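Local coordinates for EmGH1 (Erythrobacter marinus, PDB 5Z87), which probably hydrolyses beta-glucosidic bonds as a member of glycoside hydrolase family 3, at residues 431-445 / 473-485. Numbering follows the deposited sequence.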
loop_
_atom_site.group_PDB
_atom_site.type_symbol
_atom_site.label_atom_id
_atom_site.label_comp_id
_atom_site.label_asym_id
_atom_site.label_seq_id
_atom_site.Cartn_x
_atom_site.Cartn_y
_atom_site.Cartn_z
ATOM N N SER A 431 -6.641 -28.401 36.841
ATOM C CA SER A 431 -5.427 -28.408 37.662
ATOM C C SER A 431 -5.257 -29.733 38.397
ATOM O O SER A 431 -4.157 -30.298 38.424
ATOM C CB SER A 431 -5.440 -27.246 38.657
ATOM O OG SER A 431 -6.686 -27.134 39.318
ATOM N N SER A 432 -6.339 -30.257 38.980
ATOM C CA SER A 432 -6.246 -31.524 39.693
ATOM C C SER A 432 -5.889 -32.689 38.772
ATOM O O SER A 432 -5.372 -33.704 39.251
ATOM C CB SER A 432 -7.558 -31.809 40.427
ATOM O OG SER A 432 -8.619 -31.977 39.508
ATOM N N ALA A 433 -6.113 -32.560 37.466
ATOM C CA ALA A 433 -5.853 -33.643 36.522
ATOM C C ALA A 433 -4.472 -33.575 35.882
ATOM O O ALA A 433 -4.139 -34.442 35.068
ATOM C CB ALA A 433 -6.915 -33.647 35.421
ATOM N N VAL A 434 -3.669 -32.576 36.211
ATOM C CA VAL A 434 -2.359 -32.402 35.598
ATOM C C VAL A 434 -1.314 -32.977 36.537
ATOM O O VAL A 434 -1.390 -32.780 37.755
ATOM C CB VAL A 434 -2.085 -30.913 35.297
ATOM C CG1 VAL A 434 -0.657 -30.712 34.795
ATOM C CG2 VAL A 434 -3.095 -30.373 34.288
ATOM N N ARG A 435 -0.339 -33.693 35.982
ATOM C CA ARG A 435 0.771 -34.188 36.781
ATOM C C ARG A 435 2.085 -33.486 36.467
ATOM O O ARG A 435 2.728 -32.953 37.375
ATOM C CB ARG A 435 0.933 -35.711 36.609
ATOM C CG ARG A 435 2.352 -36.203 36.928
ATOM C CD ARG A 435 2.487 -37.733 37.006
ATOM N NE ARG A 435 3.044 -38.327 35.786
ATOM C CZ ARG A 435 4.253 -38.072 35.283
ATOM N NH1 ARG A 435 5.084 -37.232 35.888
ATOM N NH2 ARG A 435 4.641 -38.670 34.163
ATOM N N LYS A 436 2.512 -33.455 35.206
ATOM C CA LYS A 436 3.802 -32.861 34.855
ATOM C C LYS A 436 3.657 -32.048 33.574
ATOM O O LYS A 436 3.472 -32.615 32.492
ATOM C CB LYS A 436 4.877 -33.931 34.697
ATOM C CG LYS A 436 6.287 -33.375 34.675
ATOM C CD LYS A 436 7.315 -34.476 34.456
ATOM C CE LYS A 436 8.722 -33.981 34.752
ATOM N NZ LYS A 436 9.544 -33.816 33.517
ATOM N N MET A 437 3.778 -30.726 33.692
ATOM C CA MET A 437 3.612 -29.805 32.575
ATOM C C MET A 437 4.963 -29.276 32.116
ATOM O O MET A 437 5.750 -28.787 32.934
ATOM C CB MET A 437 2.702 -28.644 32.969
ATOM C CG MET A 437 2.764 -27.471 32.007
ATOM S SD MET A 437 2.018 -25.974 32.667
ATOM C CE MET A 437 0.319 -26.436 32.956
ATOM N N LEU A 438 5.231 -29.384 30.814
ATOM C CA LEU A 438 6.401 -28.764 30.203
ATOM C C LEU A 438 6.036 -27.362 29.722
ATOM O O LEU A 438 5.109 -27.203 28.921
ATOM C CB LEU A 438 6.907 -29.591 29.026
ATOM C CG LEU A 438 7.957 -28.897 28.150
ATOM C CD1 LEU A 438 9.273 -28.723 28.902
ATOM C CD2 LEU A 438 8.177 -29.641 26.847
ATOM N N VAL A 439 6.751 -26.355 30.217
ATOM C CA VAL A 439 6.631 -24.979 29.743
ATOM C C VAL A 439 7.856 -24.694 28.888
ATOM O O VAL A 439 8.985 -24.717 29.390
ATOM C CB VAL A 439 6.519 -23.987 30.914
ATOM C CG1 VAL A 439 6.390 -22.556 30.406
ATOM C CG2 VAL A 439 5.323 -24.338 31.785
ATOM N N VAL A 440 7.642 -24.438 27.594
ATOM C CA VAL A 440 8.718 -24.433 26.607
ATOM C C VAL A 440 8.508 -23.309 25.599
ATOM O O VAL A 440 7.374 -22.985 25.230
ATOM C CB VAL A 440 8.795 -25.801 25.894
ATOM C CG1 VAL A 440 7.405 -26.227 25.473
ATOM C CG2 VAL A 440 9.710 -25.743 24.679
ATOM N N GLY A 441 9.622 -22.728 25.136
ATOM C CA GLY A 441 9.594 -21.739 24.081
ATOM C C GLY A 441 10.426 -20.502 24.372
ATOM O O GLY A 441 10.789 -20.213 25.519
ATOM N N PRO A 442 10.737 -19.735 23.326
ATOM C CA PRO A 442 11.596 -18.554 23.518
ATOM C C PRO A 442 10.998 -17.504 24.442
ATOM O O PRO A 442 11.754 -16.726 25.034
ATOM C CB PRO A 442 11.780 -18.018 22.094
ATOM C CG PRO A 442 10.578 -18.521 21.342
ATOM C CD PRO A 442 10.288 -19.878 21.931
ATOM N N ASN A 443 9.680 -17.478 24.634
ATOM C CA ASN A 443 9.061 -16.474 25.488
ATOM C C ASN A 443 8.479 -17.057 26.770
ATOM O O ASN A 443 7.534 -16.498 27.332
ATOM C CB ASN A 443 7.992 -15.709 24.713
ATOM C CG ASN A 443 8.588 -14.886 23.598
ATOM O OD1 ASN A 443 9.796 -14.614 23.601
ATOM N ND2 ASN A 443 7.764 -14.515 22.615
ATOM N N ALA A 444 9.039 -18.164 27.262
ATOM C CA ALA A 444 8.508 -18.770 28.481
ATOM C C ALA A 444 9.160 -18.197 29.733
ATOM O O ALA A 444 8.461 -17.745 30.648
ATOM C CB ALA A 444 8.687 -20.295 28.452
ATOM N N ALA A 445 10.493 -18.206 29.779
ATOM C CA ALA A 445 11.246 -17.864 30.979
ATOM C C ALA A 445 11.551 -16.379 31.090
ATOM O O ALA A 445 11.846 -15.896 32.187
ATOM C CB ALA A 445 12.561 -18.649 31.007
ATOM N N ALA A 473 -1.408 -25.862 43.242
ATOM C CA ALA A 473 -2.338 -26.801 42.632
ATOM C C ALA A 473 -1.906 -28.256 42.748
ATOM O O ALA A 473 -2.737 -29.145 42.547
ATOM C CB ALA A 473 -2.533 -26.466 41.149
ATOM N N GLY A 474 -0.635 -28.516 43.031
ATOM C CA GLY A 474 -0.190 -29.869 43.291
ATOM C C GLY A 474 0.201 -30.644 42.053
ATOM O O GLY A 474 -0.182 -31.811 41.896
ATOM N N PHE A 475 0.955 -30.009 41.162
ATOM C CA PHE A 475 1.513 -30.704 40.013
ATOM C C PHE A 475 2.873 -30.100 39.703
ATOM O O PHE A 475 3.238 -29.045 40.224
ATOM C CB PHE A 475 0.569 -30.664 38.800
ATOM C CG PHE A 475 0.349 -29.293 38.220
ATOM C CD1 PHE A 475 1.221 -28.779 37.273
ATOM C CD2 PHE A 475 -0.752 -28.538 38.591
ATOM C CE1 PHE A 475 1.015 -27.524 36.727
ATOM C CE2 PHE A 475 -0.965 -27.285 38.044
ATOM C CZ PHE A 475 -0.078 -26.778 37.115
ATOM N N GLU A 476 3.621 -30.795 38.854
ATOM C CA GLU A 476 5.004 -30.471 38.552
ATOM C C GLU A 476 5.112 -29.682 37.253
ATOM O O GLU A 476 4.273 -29.806 36.354
ATOM C CB GLU A 476 5.832 -31.750 38.446
ATOM C CG GLU A 476 7.324 -31.534 38.367
ATOM C CD GLU A 476 8.082 -32.843 38.291
ATOM O OE1 GLU A 476 9.136 -32.884 37.614
ATOM O OE2 GLU A 476 7.614 -33.828 38.911
ATOM N N VAL A 477 6.168 -28.874 37.161
ATOM C CA VAL A 477 6.473 -28.070 35.986
ATOM C C VAL A 477 7.940 -28.275 35.640
ATOM O O VAL A 477 8.806 -28.167 36.513
ATOM C CB VAL A 477 6.177 -26.574 36.224
ATOM C CG1 VAL A 477 7.052 -25.691 35.333
ATOM C CG2 VAL A 477 4.705 -26.283 36.000
ATOM N N GLU A 478 8.218 -28.589 34.380
ATOM C CA GLU A 478 9.572 -28.507 33.860
ATOM C C GLU A 478 9.627 -27.458 32.758
ATOM O O GLU A 478 8.608 -27.098 32.164
ATOM C CB GLU A 478 10.074 -29.852 33.329
ATOM C CG GLU A 478 11.598 -29.930 33.296
ATOM C CD GLU A 478 12.120 -31.352 33.292
ATOM O OE1 GLU A 478 11.443 -32.239 33.863
ATOM O OE2 GLU A 478 13.210 -31.579 32.722
ATOM N N TYR A 479 10.832 -26.961 32.503
ATOM C CA TYR A 479 11.043 -25.886 31.554
ATOM C C TYR A 479 12.109 -26.306 30.563
ATOM O O TYR A 479 13.116 -26.905 30.941
ATOM C CB TYR A 479 11.477 -24.583 32.249
ATOM C CG TYR A 479 12.198 -23.617 31.326
ATOM C CD1 TYR A 479 11.505 -22.896 30.360
ATOM C CD2 TYR A 479 13.569 -23.433 31.415
ATOM C CE1 TYR A 479 12.164 -22.018 29.512
ATOM C CE2 TYR A 479 14.235 -22.561 30.574
ATOM C CZ TYR A 479 13.527 -21.848 29.624
ATOM O OH TYR A 479 14.192 -20.971 28.787
ATOM N N ALA A 480 11.871 -25.994 29.298
ATOM C CA ALA A 480 12.858 -26.134 28.245
ATOM C C ALA A 480 12.866 -24.865 27.403
ATOM O O ALA A 480 11.819 -24.250 27.179
ATOM C CB ALA A 480 12.566 -27.364 27.366
ATOM N N GLN A 481 14.055 -24.464 26.956
ATOM C CA GLN A 481 14.168 -23.314 26.062
ATOM C C GLN A 481 13.339 -23.516 24.789
ATOM O O GLN A 481 12.590 -22.623 24.368
ATOM C CB GLN A 481 15.644 -23.071 25.733
ATOM C CG GLN A 481 15.913 -21.921 24.776
ATOM C CD GLN A 481 15.586 -20.564 25.373
ATOM O OE1 GLN A 481 15.537 -20.395 26.597
ATOM N NE2 GLN A 481 15.355 -19.586 24.506
ATOM N N GLY A 482 13.440 -24.698 24.177
ATOM C CA GLY A 482 12.725 -24.976 22.945
ATOM C C GLY A 482 13.482 -24.456 21.740
ATOM O O GLY A 482 14.041 -25.238 20.968
ATOM N N CYS A 483 13.500 -23.131 21.576
ATOM C CA CYS A 483 14.344 -22.457 20.596
ATOM C C CYS A 483 14.491 -21.001 21.016
ATOM O O CYS A 483 13.753 -20.501 21.870
ATOM C CB CYS A 483 13.771 -22.553 19.177
ATOM S SG CYS A 483 12.235 -21.590 18.939
ATOM N N ALA A 484 15.462 -20.331 20.407
ATOM C CA ALA A 484 15.686 -18.907 20.595
ATOM C C ALA A 484 15.206 -18.152 19.362
ATOM O O ALA A 484 15.300 -18.651 18.237
ATOM C CB ALA A 484 17.170 -18.601 20.847
ATOM N N ILE A 485 14.681 -16.945 19.586
ATOM C CA ILE A 485 14.314 -16.042 18.497
ATOM C C ILE A 485 15.543 -15.224 18.124
ATOM O O ILE A 485 16.018 -15.251 16.980
ATOM C CB ILE A 485 13.130 -15.142 18.897
ATOM C CG1 ILE A 485 11.854 -15.979 19.043
ATOM C CG2 ILE A 485 12.950 -14.003 17.897
ATOM C CD1 ILE A 485 10.693 -15.242 19.676
HETATM O O HOH W 1 12.231 -19.154 27.632
HETATM O O HOH W 2 14.279 -16.981 24.840
#
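Val-439 CG2 meets Val-477 CG1 at 4.2 Å in the middle of the strand pair, and on the reverse face Leu-438 CD1 reaches over to Ala-480 CB at 3.9 Å. Outward along the first face, Met-437 CE lies obliquely to the Phe-475 ring, 4.0 Å from Phe-475 CE1. Val-434 and Phe-475 make an apolar contact just before the strands: Val-434 CG1 stands over one face of the ring, 4.0 Å from the Phe-475 ring centroid and 25° off its normal. Helix 462-473 connects the two adjacent parallel strands, 436-440 and 476-480, and packs on Met-437 and Val-439 through Leu-466, while helix 508-522 covers Leu-438 and Ala-480. This is a right-handed beta-alpha-beta crossover with helices on both sides of the sheet, as in the C-terminal alpha/beta domain of family 3 enzymes.

Parallel pairing is evident from five consecutive bridges and a 26° angle between strand directions. Its bonds zigzag from Glu-476 N to Arg-435 O through to Ala-480 N to Val-439 O; Met-437 N to Glu-476 O and Val-439 N to Glu-478 O are both nearly straight (N-H...O 173°). Beyond the strands, Pro-442 CG packs on Ile-485 CG1 at 3.7 Å, and a water joins Gly-441 O, Ala-445 N and Tyr-479 OH.

At the polar edge, Lys-436 runs alongside Glu-476, then bends at its last torsion, and NZ forms a salt bridge with Glu-478 OE1, modelled very short at 2.5 Å. NZ has a second salt-bridge partner, Asp-524 OD1, outside the two segments. A methionine in place of Lys-436 would probably leave the carboxylates of Glu-478 and Asp-524 without their shared cation. The chemistry thus implies that backbone bonds set the strand register, while the buried lysine probably helps tie edge strand 476-480 to Asp-524 by charge.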